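PDB 4GDZ: uncharacterized protein from Bacteroides eggerthii, which is of unknown function, a member of the DUF4251 family built on an antiparallel beta sheet, with magnesium bound in the crystal. Local coordinates for residues L133-T136 with N141-V144; F70-Q75 with N168-R173. One frame throughout, in Å; residues are numbered along the deposited sequence. Where two conformers were deposited one is given.

Contact 1: L133-T136 with N141-V144; sequences LTLT and NATV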
loop_
_atom_site.group_PDB
_atom_site.type_symbol
_atom_site.label_atom_id
_atom_site.label_comp_id
_atom_site.label_asym_id
_atom_site.label_seq_id
_atom_site.Cartn_x
_atom_site.Cartn_y
_atom_site.Cartn_z
ATOM N N LEU A 133 -8.332 -7.684 11.455
ATOM C CA LEU A 133 -8.973 -7.949 10.168
ATOM C C LEU A 133 -9.782 -6.735 9.749
ATOM O O LEU A 133 -10.516 -6.154 10.560
ATOM C CB LEU A 133 -9.860 -9.200 10.312
ATOM C CG LEU A 133 -10.753 -9.717 9.182
ATOM C CD1 LEU A 133 -11.272 -11.092 9.573
ATOM C CD2 LEU A 133 -11.919 -8.776 8.942
ATOM N N THR A 134 -9.657 -6.349 8.473
ATOM C CA THR A 134 -10.383 -5.216 7.930
ATOM C C THR A 134 -11.112 -5.660 6.661
ATOM O O THR A 134 -10.591 -6.458 5.880
ATOM C CB THR A 134 -9.467 -4.027 7.589
ATOM O OG1 THR A 134 -8.493 -4.465 6.632
ATOM C CG2 THR A 134 -8.796 -3.490 8.859
ATOM N N LEU A 135 -12.336 -5.170 6.506
ATOM C CA LEU A 135 -13.195 -5.462 5.355
ATOM C C LEU A 135 -13.698 -4.135 4.831
ATOM O O LEU A 135 -14.345 -3.385 5.551
ATOM C CB LEU A 135 -14.382 -6.365 5.778
ATOM C CG LEU A 135 -15.459 -6.725 4.738
ATOM C CD1 LEU A 135 -14.908 -7.694 3.712
ATOM C CD2 LEU A 135 -16.702 -7.311 5.409
ATOM N N THR A 136 -13.408 -3.839 3.577
ATOM C CA THR A 136 -13.949 -2.650 2.924
ATOM C C THR A 136 -15.375 -2.936 2.360
ATOM O O THR A 136 -15.661 -4.035 1.860
ATOM C CB THR A 136 -12.972 -2.143 1.838
ATOM O OG1 THR A 136 -11.742 -1.770 2.476
ATOM C CG2 THR A 136 -13.519 -0.901 1.096
ATOM N N ASN A 141 -13.239 -8.862 -0.105
ATOM C CA ASN A 141 -11.790 -8.866 0.086
ATOM C C ASN A 141 -11.481 -8.262 1.467
ATOM O O ASN A 141 -12.041 -7.233 1.857
ATOM C CB ASN A 141 -11.005 -8.164 -1.051
ATOM C CG ASN A 141 -9.464 -8.416 -0.952
ATOM O OD1 ASN A 141 -8.944 -9.459 -1.375
ATOM N ND2 ASN A 141 -8.742 -7.453 -0.388
ATOM N N ALA A 142 -10.645 -8.960 2.221
ATOM C CA ALA A 142 -10.272 -8.551 3.561
ATOM C C ALA A 142 -8.783 -8.705 3.699
ATOM O O ALA A 142 -8.168 -9.520 3.018
ATOM C CB ALA A 142 -10.994 -9.410 4.593
ATOM N N THR A 143 -8.221 -7.921 4.596
ATOM C CA THR A 143 -6.810 -7.941 4.913
ATOM C C THR A 143 -6.666 -8.305 6.374
ATOM O O THR A 143 -7.433 -7.813 7.230
ATOM C CB THR A 143 -6.195 -6.554 4.626
ATOM O OG1 THR A 143 -6.442 -6.267 3.243
ATOM C CG2 THR A 143 -4.681 -6.514 4.922
ATOM N N VAL A 144 -5.713 -9.177 6.671
ATOM C CA VAL A 144 -5.535 -9.647 8.032
ATOM C C VAL A 144 -4.066 -9.494 8.406
ATOM O O VAL A 144 -3.190 -9.798 7.599
ATOM C CB VAL A 144 -6.056 -11.109 8.174
ATOM C CG1 VAL A 144 -5.232 -12.122 7.343
ATOM C CG2 VAL A 144 -6.044 -11.549 9.616
HETATM O O HOH W 1 -9.050 -4.372 3.795
HETATM O O HOH W 2 -13.955 -5.717 0.552
HETATM O O HOH W 3 -10.949 -4.760 2.595
#
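T134 and T143 face each other as a hydrogen-bonded antiparallel pair and exchange both of their backbone bonds. T134 N gives its hydrogen to T143 O at 2.9 Å, and T143 N answers to T134 O at 3.1 Å. Their side chains lie side by side and point the same way. OG1 of T134 sits between its own N and carbonyl carbon (chi1 59°), which brings it to 3.7 Å from CB of T143, while OG1 of T143 lies anti to its carbonyl carbon; one water links the two hydroxyls, donating to T134 OG1 at 2.9 Å. T134 OG1 is also hydrogen-bonded to OE1 of Q60 of the second subunit. L133 and V144 form a non-hydrogen-bonded pair with side chains on the face opposite the threonines. L133 CA lies 3.3 Å from T143 O, a backbone CA-H...O contact. The A142 methyl touches both leucines, 4.5 Å from L133 CD2 and 4.4 Å from L135 CD1; L135 CD1 also comes 3.4 Å from N141 O. Past L135, at the turn end of the beta hairpin 128-135/141-148, water takes over: one donates to T136 O and N141 O, another accepts from T136 N and donates to N141 O. Strands 116-123 and 155-163 continue the sheet on its two flanks, L135 packs on Y35, A38 and V39 of helix 28-44, and A142 and V144 meet L49 of strand 46-55.

Contact 2: F70-Q75 with N168-R173; sequences FVLVNQ and NIFKGR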
loop_
_atom_site.group_PDB
_atom_site.type_symbol
_atom_site.label_atom_id
_atom_site.label_comp_id
_atom_site.label_asym_id
_atom_site.label_seq_id
_atom_site.Cartn_x
_atom_site.Cartn_y
_atom_site.Cartn_z
ATOM N N PHE A 70 -4.850 -19.237 5.995
ATOM C CA PHE A 70 -6.212 -18.915 6.346
ATOM C C PHE A 70 -6.392 -18.628 7.832
ATOM O O PHE A 70 -5.573 -19.008 8.668
ATOM C CB PHE A 70 -7.173 -20.038 5.910
ATOM C CG PHE A 70 -6.959 -21.334 6.665
ATOM C CD1 PHE A 70 -7.601 -21.552 7.859
ATOM C CD2 PHE A 70 -6.072 -22.299 6.190
ATOM C CE1 PHE A 70 -7.368 -22.713 8.574
ATOM C CE2 PHE A 70 -5.840 -23.461 6.889
ATOM C CZ PHE A 70 -6.481 -23.659 8.088
ATOM N N VAL A 71 -7.509 -17.967 8.132
ATOM C CA VAL A 71 -7.977 -17.739 9.496
ATOM C C VAL A 71 -9.429 -18.211 9.540
ATOM O O VAL A 71 -10.298 -17.724 8.796
ATOM C CB VAL A 71 -7.859 -16.253 9.934
ATOM C CG1 VAL A 71 -8.428 -16.098 11.349
ATOM C CG2 VAL A 71 -6.396 -15.771 9.883
ATOM N N LEU A 72 -9.670 -19.198 10.390
ATOM C CA LEU A 72 -10.985 -19.814 10.563
ATOM C C LEU A 72 -11.469 -19.563 11.976
ATOM O O LEU A 72 -10.736 -19.799 12.939
ATOM C CB LEU A 72 -10.897 -21.318 10.316
ATOM C CG LEU A 72 -12.212 -22.125 10.400
ATOM C CD1 LEU A 72 -12.167 -23.315 9.452
ATOM C CD2 LEU A 72 -12.450 -22.573 11.817
ATOM N N VAL A 73 -12.699 -19.067 12.102
ATOM C CA VAL A 73 -13.320 -18.847 13.390
ATOM C C VAL A 73 -14.665 -19.550 13.333
ATOM O O VAL A 73 -15.445 -19.367 12.382
ATOM C CB VAL A 73 -13.471 -17.346 13.739
ATOM C CG1 VAL A 73 -14.360 -17.169 14.978
ATOM C CG2 VAL A 73 -12.091 -16.706 13.949
ATOM N N ASN A 74 -14.913 -20.396 14.323
ATOM C CA ASN A 74 -16.195 -21.089 14.440
ATOM C C ASN A 74 -16.653 -21.036 15.878
ATOM O O ASN A 74 -16.287 -21.889 16.683
ATOM C CB ASN A 74 -16.100 -22.530 13.966
ATOM C CG ASN A 74 -17.461 -23.206 13.917
ATOM O OD1 ASN A 74 -18.485 -22.610 14.267
ATOM N ND2 ASN A 74 -17.476 -24.442 13.465
ATOM N N GLN A 75 -17.382 -19.967 16.183
ATOM C CA GLN A 75 -17.868 -19.656 17.517
ATOM C C GLN A 75 -16.668 -19.487 18.473
ATOM O O GLN A 75 -15.830 -18.633 18.208
ATOM C CB GLN A 75 -18.979 -20.630 17.917
ATOM C CG GLN A 75 -20.183 -20.332 17.028
ATOM C CD GLN A 75 -21.354 -21.290 17.144
ATOM O OE1 GLN A 75 -21.244 -22.427 17.606
ATOM N NE2 GLN A 75 -22.492 -20.831 16.676
ATOM N N ASN A 168 -14.115 -23.777 0.933
ATOM C CA ASN A 168 -13.526 -25.094 0.638
ATOM C C ASN A 168 -12.556 -25.543 1.721
ATOM O O ASN A 168 -12.372 -26.740 1.923
ATOM C CB ASN A 168 -12.826 -25.108 -0.723
ATOM C CG ASN A 168 -13.796 -24.975 -1.883
ATOM O OD1 ASN A 168 -14.962 -25.357 -1.785
ATOM N ND2 ASN A 168 -13.319 -24.418 -2.986
ATOM N N ILE A 169 -11.914 -24.595 2.417
ATOM C CA ILE A 169 -11.036 -24.916 3.559
ATOM C C ILE A 169 -11.858 -25.601 4.648
ATOM O O ILE A 169 -11.500 -26.667 5.167
ATOM C CB ILE A 169 -10.394 -23.642 4.173
ATOM C CG1 ILE A 169 -9.379 -23.025 3.207
ATOM C CG2 ILE A 169 -9.719 -23.953 5.513
ATOM C CD1 ILE A 169 -8.309 -23.991 2.751
ATOM N N PHE A 170 -12.954 -24.956 5.022
ATOM C CA PHE A 170 -13.830 -25.509 6.053
ATOM C C PHE A 170 -14.395 -26.862 5.611
ATOM O O PHE A 170 -14.390 -27.825 6.382
ATOM C CB PHE A 170 -14.986 -24.560 6.431
ATOM C CG PHE A 170 -15.933 -25.148 7.469
ATOM C CD1 PHE A 170 -15.543 -25.241 8.813
ATOM C CD2 PHE A 170 -17.160 -25.646 7.098
ATOM C CE1 PHE A 170 -16.399 -25.801 9.755
ATOM C CE2 PHE A 170 -18.011 -26.217 8.036
ATOM C CZ PHE A 170 -17.628 -26.287 9.361
ATOM N N LYS A 171 -14.857 -26.940 4.365
ATOM C CA LYS A 171 -15.614 -28.102 3.915
ATOM C C LYS A 171 -14.734 -29.287 3.541
ATOM O O LYS A 171 -15.230 -30.382 3.445
ATOM C CB LYS A 171 -16.546 -27.758 2.734
ATOM C CG LYS A 171 -17.693 -26.824 3.102
ATOM C CD LYS A 171 -18.659 -26.611 1.940
ATOM C CE LYS A 171 -18.031 -25.809 0.812
ATOM N NZ LYS A 171 -19.063 -25.384 -0.187
ATOM N N GLY A 172 -13.440 -29.077 3.361
ATOM C CA GLY A 172 -12.554 -30.133 2.874
ATOM C C GLY A 172 -12.105 -31.166 3.919
ATOM O O GLY A 172 -11.515 -32.164 3.564
ATOM N N ARG A 173 -12.414 -30.931 5.190
ATOM C CA ARG A 173 -12.054 -31.858 6.268
ATOM C C ARG A 173 -13.055 -31.783 7.414
ATOM O O ARG A 173 -13.832 -30.838 7.495
ATOM C CB ARG A 173 -10.653 -31.539 6.804
ATOM C CG ARG A 173 -10.502 -30.230 7.567
ATOM C CD ARG A 173 -9.022 -29.912 7.839
ATOM N NE ARG A 173 -8.436 -30.980 8.658
ATOM C CZ ARG A 173 -8.437 -31.019 9.989
ATOM N NH1 ARG A 173 -8.952 -30.028 10.712
ATOM N NH2 ARG A 173 -7.954 -32.079 10.590
#
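I169, in one of its two modelled conformers, sets its CG2 methyl squarely over the ring of F70, 3.8 Å from the centroid and only 4° off the ring normal, a CH-pi contact in which all six ring carbons lie at nearly equal range. CG2 is anti to the backbone N of I169, and the F70 ring is swung between its own N and carbonyl carbon (chi1 66°), which turns a face to the helix. Two residues on along the strand, L72 CD1 lies 3.9 Å from F170 CD1, at the ring edge and in its plane. N74 completes the row: its ND2 lies 4.1 Å from F170 CE1, with the amide and ring planes 79° apart. Behind this first shell, Q46 holds N74 OD1 by a hydrogen bond, and V48 of strand 46-55 backs F70 and L72. W175 touches F70 and L72, lies almost parallel to the F170 ring and bonds F170 O through NE1; S167 OG bonds F170 N. With an alanine at F70 the I169 methyl would probably lose the flat surface beneath it, leaving a gap between strand 61-74 and the helix. No hydrogen bond joins the two segments, so the short C-terminal helix 168-171 is held against the sheet here by apolar and aromatic contact, while polar bonds to residues outside the pair hold the N74 amide and the F170 backbone.

How the contacts relate
Contacts 1 and 2 belong to the same antiparallel sheet but lie on opposite sides of the chain's centre, their own centres about 17 Å apart. Contact 1 pairs two strands adjacent in sequence, whereas contact 2 closes a loop of the chain within which contact 1 is nested, bringing the C-terminal helix back to strand 61-74. They meet through V144 CG2 and V71 CG2, 4.2 Å apart, where V71 points away from the helix side. Strand 46-55 runs beside strand 61-74, and its side chains touch both contacts. Magnesium is bound farther along, by N147, P148, N151 and N153, about 13 Å from the V144 side chain.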